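Local coordinates for protein endoglucanase (Clostridium thermocellum, PDB 2YIK) that probably hydrolyses internal beta-1,4-glucosidic bonds of cellulose, as a family 9 glycoside hydrolase from a cellulose-degrading bacterium, at residues G274-Q279 with C317-W322; K304-Y309 with I359-P364; G313-W318 with A393-A398. All coordinates share one frame; numbering follows the deposited sequence.

Interaction 1 (G274-Q279 with C317-W322). With CA (calcium ion), chain C.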
# COMPACT_ATOMS: atom_id res chain seq x y z
N GLY A 274 12.08 6.74 5.75
CA GLY A 274 12.05 7.89 6.64
C GLY A 274 10.68 8.54 6.56
O GLY A 274 10.30 9.08 5.53
N SER A 275 9.95 8.51 7.67
CA SER A 275 8.60 9.07 7.73
C SER A 275 8.54 10.56 8.03
O SER A 275 9.09 11.02 9.03
CB SER A 275 7.78 8.30 8.78
OG SER A 275 6.45 8.77 8.85
N SER A 276 7.85 11.31 7.17
CA SER A 276 7.72 12.75 7.35
C SER A 276 6.75 13.12 8.47
O SER A 276 7.06 13.96 9.31
CB SER A 276 7.25 13.41 6.06
OG SER A 276 8.19 13.18 5.03
N LYS A 277 5.56 12.52 8.47
CA LYS A 277 4.60 12.84 9.52
C LYS A 277 3.56 11.76 9.78
O LYS A 277 3.45 10.79 9.05
CB LYS A 277 3.87 14.14 9.19
CG LYS A 277 2.95 14.03 7.99
CD LYS A 277 3.76 14.05 6.70
CE LYS A 277 3.07 13.28 5.56
NZ LYS A 277 2.42 14.16 4.54
N TRP A 278 2.80 11.96 10.85
CA TRP A 278 1.77 11.02 11.25
C TRP A 278 0.36 11.53 11.01
O TRP A 278 -0.58 10.74 10.93
CB TRP A 278 1.92 10.68 12.74
CG TRP A 278 1.78 11.89 13.64
CD1 TRP A 278 2.79 12.67 14.14
CD2 TRP A 278 0.55 12.45 14.14
NE1 TRP A 278 2.27 13.67 14.93
CE2 TRP A 278 0.91 13.56 14.95
CE3 TRP A 278 -0.80 12.11 14.00
CZ2 TRP A 278 -0.05 14.35 15.61
CZ3 TRP A 278 -1.76 12.90 14.66
CH2 TRP A 278 -1.37 14.00 15.46
N GLN A 279 0.20 12.84 10.88
CA GLN A 279 -1.13 13.42 10.70
C GLN A 279 -1.92 12.94 9.49
O GLN A 279 -3.14 12.79 9.58
CB GLN A 279 -1.06 14.96 10.71
CG GLN A 279 -0.67 15.52 12.08
CD GLN A 279 0.83 15.73 12.22
OE1 GLN A 279 1.64 15.01 11.64
NE2 GLN A 279 1.20 16.73 13.02
N CYS A 317 1.16 8.37 -1.65
CA CYS A 317 2.32 7.47 -1.59
C CYS A 317 2.58 7.04 -0.14
O CYS A 317 2.03 7.65 0.78
CB CYS A 317 3.57 8.14 -2.15
SG CYS A 317 4.07 9.63 -1.27
N TRP A 318 3.43 6.04 0.07
CA TRP A 318 3.68 5.57 1.43
C TRP A 318 4.06 6.66 2.43
O TRP A 318 3.75 6.54 3.61
CB TRP A 318 4.76 4.46 1.45
CG TRP A 318 6.15 4.91 1.10
CD1 TRP A 318 6.79 4.76 -0.09
CD2 TRP A 318 7.10 5.55 1.98
NE1 TRP A 318 8.05 5.28 -0.03
CE2 TRP A 318 8.26 5.80 1.21
CE3 TRP A 318 7.04 6.00 3.30
CZ2 TRP A 318 9.40 6.41 1.77
CZ3 TRP A 318 8.17 6.61 3.85
CH2 TRP A 318 9.32 6.84 3.07
N ASN A 319 4.72 7.72 1.96
CA ASN A 319 5.13 8.79 2.86
C ASN A 319 4.18 9.99 2.89
O ASN A 319 4.48 11.02 3.50
CB ASN A 319 6.56 9.24 2.50
CG ASN A 319 7.21 10.04 3.62
OD1 ASN A 319 7.04 9.74 4.80
ND2 ASN A 319 8.00 11.05 3.24
N ASP A 320 3.03 9.86 2.22
CA ASP A 320 2.05 10.95 2.20
C ASP A 320 0.72 10.48 1.64
O ASP A 320 0.55 10.33 0.44
CB ASP A 320 2.55 12.11 1.35
CG ASP A 320 1.67 13.34 1.48
OD1 ASP A 320 0.44 13.19 1.63
OD2 ASP A 320 2.21 14.46 1.43
N VAL A 321 -0.25 10.27 2.53
CA VAL A 321 -1.56 9.81 2.11
C VAL A 321 -2.63 10.90 2.24
O VAL A 321 -3.82 10.60 2.38
CB VAL A 321 -1.97 8.55 2.91
CG1 VAL A 321 -1.00 7.41 2.59
CG2 VAL A 321 -2.00 8.84 4.42
N TRP A 322 -2.21 12.16 2.19
CA TRP A 322 -3.15 13.28 2.28
C TRP A 322 -4.16 13.28 1.12
O TRP A 322 -5.34 13.55 1.32
CB TRP A 322 -2.42 14.63 2.30
CG TRP A 322 -1.89 15.07 3.66
CD1 TRP A 322 -0.61 15.48 3.94
CD2 TRP A 322 -2.63 15.20 4.89
NE1 TRP A 322 -0.51 15.84 5.26
CE2 TRP A 322 -1.72 15.66 5.87
CE3 TRP A 322 -3.96 14.92 5.26
CZ2 TRP A 322 -2.12 15.91 7.20
CZ3 TRP A 322 -4.35 15.17 6.58
CH2 TRP A 322 -3.42 15.63 7.54
CA CA C . 2.68 10.03 6.81
O HOH W 1 5.23 9.56 6.75
O HOH W 2 2.40 8.04 5.17
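Asn319 and Ser276 hold each other by two hydrogen bonds. Asn319 OD1 accepts from Ser276 N at 3.0 Å, in the carbonyl plane and on a lone pair, with the N-H nearly straight at 164°. The other end of the amide, Asn319 ND2, donates to Ser276 OG at 2.8 Å. This bond is more bent, and OG is tilted out of the amide plane. With both ends engaged, the rotation of the amide is fixed. Lys277 NZ forms a salt bridge with Asp320 OD2 at 3.1 Å. Lys277 is kinked at chi2 (-76°), so its CE passes 3.4 Å from Asn319 O, and the turn at chi4 aims NZ at the carboxylate.

A calcium site lies between the segments; 274-279 binds the ion directly and 317-322 reaches it through water. Lys277 O binds the calcium ion at 2.5 Å, and Asp280 and Asp281 at the start of helix 279-293 complete the protein ligands. Of its two waters, one donates to Asn319 OD1 and to Ser275 OG, which also bonds Asp217; the other donates to Trp318 O. Residues 317-320 form a type I beta turn. Asp320 OD1 then accepts from Trp322 N at 2.9 Å, an Asx turn leading into helix 322-336.

At the two ends, Gly274 O meets the edge of the Trp318 ring at CH2, 3.5 Å away, and Trp322 CZ2 lies 3.8 Å from Gln279 CB.

Interaction 2 (K304-Y309 with I359-P364)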
# COMPACT_ATOMS: atom_id res chain seq x y z
N LYS A 304 -9.92 17.53 12.94
CA LYS A 304 -8.96 18.17 13.83
C LYS A 304 -7.55 18.28 13.23
O LYS A 304 -6.86 19.27 13.45
CB LYS A 304 -8.88 17.38 15.15
CG LYS A 304 -8.02 18.02 16.25
CD LYS A 304 -8.12 17.25 17.59
CE LYS A 304 -9.57 17.13 18.06
NZ LYS A 304 -9.75 16.39 19.37
N TYR A 305 -7.15 17.29 12.44
CA TYR A 305 -5.81 17.31 11.87
C TYR A 305 -5.71 17.43 10.35
O TYR A 305 -4.61 17.60 9.83
CB TYR A 305 -5.05 16.06 12.34
CG TYR A 305 -4.93 15.95 13.84
CD1 TYR A 305 -4.02 16.74 14.56
CD2 TYR A 305 -5.74 15.07 14.56
CE1 TYR A 305 -3.92 16.64 15.95
CE2 TYR A 305 -5.65 14.96 15.95
CZ TYR A 305 -4.74 15.75 16.64
OH TYR A 305 -4.64 15.65 18.01
N TYR A 306 -6.83 17.35 9.65
CA TYR A 306 -6.84 17.44 8.20
C TYR A 306 -6.27 18.74 7.64
O TYR A 306 -6.76 19.83 7.94
CB TYR A 306 -8.27 17.24 7.66
CG TYR A 306 -8.40 17.33 6.15
CD1 TYR A 306 -7.51 16.66 5.31
CD2 TYR A 306 -9.45 18.04 5.56
CE1 TYR A 306 -7.65 16.70 3.91
CE2 TYR A 306 -9.61 18.09 4.16
CZ TYR A 306 -8.70 17.42 3.35
OH TYR A 306 -8.83 17.47 1.97
N ASP A 307 -5.22 18.62 6.83
CA ASP A 307 -4.56 19.76 6.20
C ASP A 307 -5.20 19.91 4.82
O ASP A 307 -4.82 19.24 3.87
CB ASP A 307 -3.05 19.49 6.08
CG ASP A 307 -2.27 20.68 5.51
OD1 ASP A 307 -2.91 21.67 5.08
OD2 ASP A 307 -1.02 20.62 5.49
N TYR A 308 -6.18 20.80 4.73
CA TYR A 308 -6.91 21.05 3.49
C TYR A 308 -6.00 21.53 2.37
O TYR A 308 -6.32 21.39 1.20
CB TYR A 308 -8.00 22.11 3.76
CG TYR A 308 -8.94 22.40 2.61
CD1 TYR A 308 -9.99 21.53 2.29
CD2 TYR A 308 -8.82 23.58 1.88
CE1 TYR A 308 -10.89 21.83 1.28
CE2 TYR A 308 -9.71 23.89 0.86
CZ TYR A 308 -10.74 23.01 0.57
OH TYR A 308 -11.64 23.33 -0.42
N TYR A 309 -4.86 22.10 2.75
CA TYR A 309 -3.90 22.63 1.79
C TYR A 309 -2.90 21.61 1.25
O TYR A 309 -2.21 21.88 0.27
CB TYR A 309 -3.14 23.81 2.42
CG TYR A 309 -4.08 24.84 3.01
CD1 TYR A 309 -5.09 25.42 2.23
CD2 TYR A 309 -4.02 25.18 4.37
CE1 TYR A 309 -6.02 26.31 2.79
CE2 TYR A 309 -4.95 26.07 4.94
CZ TYR A 309 -5.95 26.63 4.15
OH TYR A 309 -6.88 27.47 4.71
N ILE A 359 -14.75 25.99 1.51
CA ILE A 359 -14.33 24.61 1.68
C ILE A 359 -15.22 23.72 0.83
O ILE A 359 -16.45 23.73 0.97
CB ILE A 359 -14.46 24.12 3.15
CG1 ILE A 359 -13.39 24.77 4.03
CG2 ILE A 359 -14.31 22.61 3.22
CD1 ILE A 359 -13.61 26.24 4.19
N ASP A 360 -14.59 22.97 -0.08
CA ASP A 360 -15.28 22.02 -0.94
C ASP A 360 -14.35 20.82 -0.87
O ASP A 360 -13.23 20.85 -1.38
CB ASP A 360 -15.39 22.55 -2.38
CG ASP A 360 -16.01 21.53 -3.34
OD1 ASP A 360 -15.89 20.31 -3.11
OD2 ASP A 360 -16.60 21.95 -4.36
N PHE A 361 -14.83 19.76 -0.23
CA PHE A 361 -14.02 18.57 -0.04
C PHE A 361 -13.35 17.98 -1.29
O PHE A 361 -12.26 17.43 -1.18
CB PHE A 361 -14.82 17.52 0.74
CG PHE A 361 -15.00 17.89 2.20
CD1 PHE A 361 -13.91 17.93 3.06
CD2 PHE A 361 -16.25 18.25 2.70
CE1 PHE A 361 -14.05 18.33 4.39
CE2 PHE A 361 -16.41 18.66 4.03
CZ PHE A 361 -15.31 18.70 4.88
N TRP A 362 -13.97 18.12 -2.46
CA TRP A 362 -13.35 17.61 -3.69
C TRP A 362 -12.36 18.60 -4.32
O TRP A 362 -11.53 18.20 -5.15
CB TRP A 362 -14.41 17.26 -4.74
CG TRP A 362 -15.03 15.90 -4.59
CD1 TRP A 362 -16.35 15.62 -4.39
CD2 TRP A 362 -14.36 14.63 -4.64
NE1 TRP A 362 -16.54 14.27 -4.32
CE2 TRP A 362 -15.34 13.63 -4.47
CE3 TRP A 362 -13.02 14.24 -4.82
CZ2 TRP A 362 -15.03 12.26 -4.47
CZ3 TRP A 362 -12.71 12.87 -4.82
CH2 TRP A 362 -13.72 11.91 -4.64
N LYS A 363 -12.44 19.87 -3.94
CA LYS A 363 -11.58 20.90 -4.52
C LYS A 363 -10.08 20.62 -4.40
O LYS A 363 -9.34 20.81 -5.37
CB LYS A 363 -11.93 22.28 -3.93
CG LYS A 363 -11.20 23.45 -4.57
CD LYS A 363 -11.33 23.43 -6.09
CE LYS A 363 -10.79 24.71 -6.72
NZ LYS A 363 -11.02 24.69 -8.20
N PRO A 364 -9.61 20.16 -3.23
CA PRO A 364 -8.17 19.90 -3.15
C PRO A 364 -7.69 18.86 -4.16
O PRO A 364 -6.56 18.93 -4.65
CB PRO A 364 -7.99 19.44 -1.71
CG PRO A 364 -9.05 20.21 -0.98
CD PRO A 364 -10.24 20.04 -1.91
O HOH W 3 -11.27 16.50 1.07
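Tyr308 lays one ring face against Pro364, and the two side chains cross at about a right angle. Pro364 CG sits 3.7 Å from the centroid of the Tyr308 ring, 25° off its normal, a CH-pi contact. The approach is offset toward the rim, and the closest ring atom is Tyr308 CE1, 3.3 Å from Pro364 CG. The ring reaches this place because its CG is anti to the backbone N (chi1 -174°), which sends the phenol out toward residues 359-364. Its hydroxyl ends at the backbone of Asp360. Asp360 N donates to Tyr308 OH at 3.0 Å, and the bond is almost straight at 177°. Ile359 CG2 adds an apolar contact to Tyr308 CE1 at 4.0 Å.

Tyr306 starts toward residues 359-364, and the end of Tyr308 also reaches them. The Tyr306 ring carries Tyr308 N over one face, and its CE2 lies in the plane of the Tyr308 ring, at the edge. Tyr306 CE2 in turn meets the edge of the Phe361 ring at CD1, 4.4 Å away. A water bridges this pair: it accepts from Tyr306 OH at 2.8 Å and donates to Phe361 O at 2.6 Å.

Asp360 also caps the turn before helix 363-373, with OD1 accepting from Trp362 N. The contact thus joins the chain leaving helix 296-305 to the turn that leads into helix 363-373. Helix 322-336 lies alongside, touching Tyr306 through Trp322 and Ala326. Helix 342-350 packs on Ile359 and Phe361.

Interaction 3 (G313-W318 with A393-A398)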
# COMPACT_ATOMS: atom_id res chain seq x y z
N GLY A 313 -0.36 19.29 -3.27
CA GLY A 313 1.08 19.35 -3.21
C GLY A 313 1.91 18.25 -3.80
O GLY A 313 2.68 18.47 -4.73
N TRP A 314 1.72 17.06 -3.23
CA TRP A 314 2.41 15.83 -3.60
C TRP A 314 1.40 14.89 -4.26
O TRP A 314 0.41 15.38 -4.84
CB TRP A 314 2.97 15.25 -2.27
CG TRP A 314 4.23 14.47 -2.44
CD1 TRP A 314 4.44 13.16 -2.13
CD2 TRP A 314 5.46 14.94 -3.01
NE1 TRP A 314 5.71 12.78 -2.47
CE2 TRP A 314 6.37 13.86 -3.01
CE3 TRP A 314 5.89 16.18 -3.52
CZ2 TRP A 314 7.66 13.96 -3.51
CZ3 TRP A 314 7.19 16.29 -4.01
CH2 TRP A 314 8.06 15.19 -4.00
N ILE A 315 1.58 13.56 -4.21
CA ILE A 315 0.55 12.65 -4.68
C ILE A 315 0.47 11.48 -3.65
O ILE A 315 1.28 11.41 -2.72
CB ILE A 315 0.65 12.26 -6.27
CG1 ILE A 315 -0.60 11.46 -6.64
CG2 ILE A 315 1.96 11.66 -6.62
CD1 ILE A 315 -1.33 12.21 -7.74
N HIS A 316 -0.55 10.62 -3.75
CA HIS A 316 -0.71 9.56 -2.79
C HIS A 316 0.52 8.62 -2.80
O HIS A 316 0.89 8.13 -3.86
CB HIS A 316 -2.02 8.82 -3.12
CG HIS A 316 -2.44 7.81 -2.12
ND1 HIS A 316 -3.06 8.12 -0.93
CD2 HIS A 316 -2.40 6.44 -2.17
CE1 HIS A 316 -3.39 7.01 -0.29
NE2 HIS A 316 -3.00 5.98 -1.03
N CYS A 317 1.16 8.37 -1.65
CA CYS A 317 2.32 7.47 -1.59
C CYS A 317 2.58 7.04 -0.14
O CYS A 317 2.03 7.65 0.78
CB CYS A 317 3.57 8.14 -2.15
SG CYS A 317 4.07 9.63 -1.27
N TRP A 318 3.43 6.04 0.07
CA TRP A 318 3.68 5.57 1.43
C TRP A 318 4.06 6.66 2.43
O TRP A 318 3.75 6.54 3.61
CB TRP A 318 4.76 4.46 1.45
CG TRP A 318 6.15 4.91 1.10
CD1 TRP A 318 6.79 4.76 -0.09
CD2 TRP A 318 7.10 5.55 1.98
NE1 TRP A 318 8.05 5.28 -0.03
CE2 TRP A 318 8.26 5.80 1.21
CE3 TRP A 318 7.04 6.00 3.30
CZ2 TRP A 318 9.40 6.41 1.77
CZ3 TRP A 318 8.17 6.61 3.85
CH2 TRP A 318 9.32 6.84 3.07
N ALA A 393 6.96 5.87 -11.79
CA ALA A 393 5.77 5.10 -12.17
C ALA A 393 4.82 4.93 -10.98
O ALA A 393 3.60 4.92 -11.13
CB ALA A 393 6.18 3.73 -12.70
N ARG A 394 5.41 4.80 -9.80
CA ARG A 394 4.65 4.64 -8.58
C ARG A 394 3.83 5.91 -8.30
O ARG A 394 2.68 5.83 -7.87
CB ARG A 394 5.63 4.34 -7.44
CG ARG A 394 5.11 4.55 -6.03
CD ARG A 394 5.56 5.90 -5.52
NE ARG A 394 7.00 6.08 -5.67
CZ ARG A 394 7.88 6.10 -4.67
NH1 ARG A 394 7.47 5.96 -3.41
NH2 ARG A 394 9.16 6.31 -4.92
N TYR A 395 4.41 7.07 -8.58
CA TYR A 395 3.72 8.34 -8.39
C TYR A 395 2.68 8.56 -9.48
O TYR A 395 1.55 8.98 -9.21
CB TYR A 395 4.70 9.51 -8.43
CG TYR A 395 5.69 9.52 -7.30
CD1 TYR A 395 5.27 9.45 -5.98
CD2 TYR A 395 7.06 9.69 -7.54
CE1 TYR A 395 6.17 9.54 -4.92
CE2 TYR A 395 7.97 9.78 -6.49
CZ TYR A 395 7.51 9.72 -5.18
OH TYR A 395 8.39 9.84 -4.13
N ASN A 396 3.08 8.27 -10.71
CA ASN A 396 2.20 8.45 -11.85
C ASN A 396 0.92 7.61 -11.73
O ASN A 396 -0.17 8.12 -11.93
CB ASN A 396 2.93 8.09 -13.15
CG ASN A 396 2.11 8.38 -14.39
OD1 ASN A 396 1.19 7.64 -14.73
ND2 ASN A 396 2.43 9.47 -15.07
N THR A 397 1.06 6.33 -11.41
CA THR A 397 -0.11 5.47 -11.28
C THR A 397 -0.99 5.87 -10.10
O THR A 397 -2.20 5.62 -10.12
CB THR A 397 0.28 3.97 -11.20
OG1 THR A 397 1.24 3.75 -10.15
CG2 THR A 397 0.87 3.51 -12.53
N ALA A 398 -0.40 6.49 -9.08
CA ALA A 398 -1.17 6.96 -7.92
C ALA A 398 -2.05 8.11 -8.39
O ALA A 398 -3.21 8.23 -7.98
CB ALA A 398 -0.24 7.43 -6.82
O HOH W 4 7.55 10.42 -1.52
O HOH W 5 2.64 6.28 -4.83
O HOH W 6 9.87 4.62 -2.02
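The loop 313-318 is extended at residues 315-317 where it passes helix 392-408, with the CA atoms of His316 and Ala398 5.8 Å apart. Ala398 CB points toward the loop and presses against its backbone, 3.2 Å from His316 O. That carbonyl also accepts from a water, which donates to Arg394 O too and ties the loop to the helix backbone.

Ile315 splits its branches between two helix residues. CG1 lies anti to the backbone N (chi1 -173°) and faces Ala398 CB at 4.1 Å, while CG2 lies 3.9 Å from Tyr395 CB. Leu368 and Trp372 of helix 363-373 cover the isoleucine further. This is helix-to-loop packing within the mainly helical catalytic domain of family 9, an (alpha/alpha)6 barrel. Helix 499-516 also packs here, with Ala504 touching Ala398.

The Tyr395 side chain crosses Ile315 and Trp314 obliquely. Cys317 CB meets the edge of the Tyr395 ring at CE1, 4.0 Å away. The Trp314 and Tyr395 planes are 76° apart. A water joins the two, accepting from Trp314 NE1 at 3.1 Å and lying 2.8 Å from Tyr395 OH. The guanidinium of Arg394 lies over a face of the Tyr395 ring, held there by bonds to Trp390 O and Gly391 O. Trp318 NE1 lies at the guanidinium edge, 3.5 Å from Arg394 NH1, the planes 26° apart. Both are donors; a water accepts from NE1 and, weakly, from NH1.

How the interactions relate
Interaction 1 is a surface contact, polar and organised round a calcium ion; interactions 2 and 3 are largely buried. Interaction 2 relies on tyrosine and proline packing with one direct hydrogen bond. Interaction 3 joins its segments by apolar contacts and bridging waters. Interactions 1 and 3 share Cys317 and Trp318, so the loop before helix 322-336 meets residues 274-279 in one and helix 392-408 in the other. Interactions 1 and 2 touch directly: Trp322 CH2 lies 3.2 Å from Tyr305 O, and the Trp278 and Tyr305 rings meet edge-to-face. Interactions 2 and 3, about 18 Å apart between centres, involve the successive helices 363-373 and 392-408.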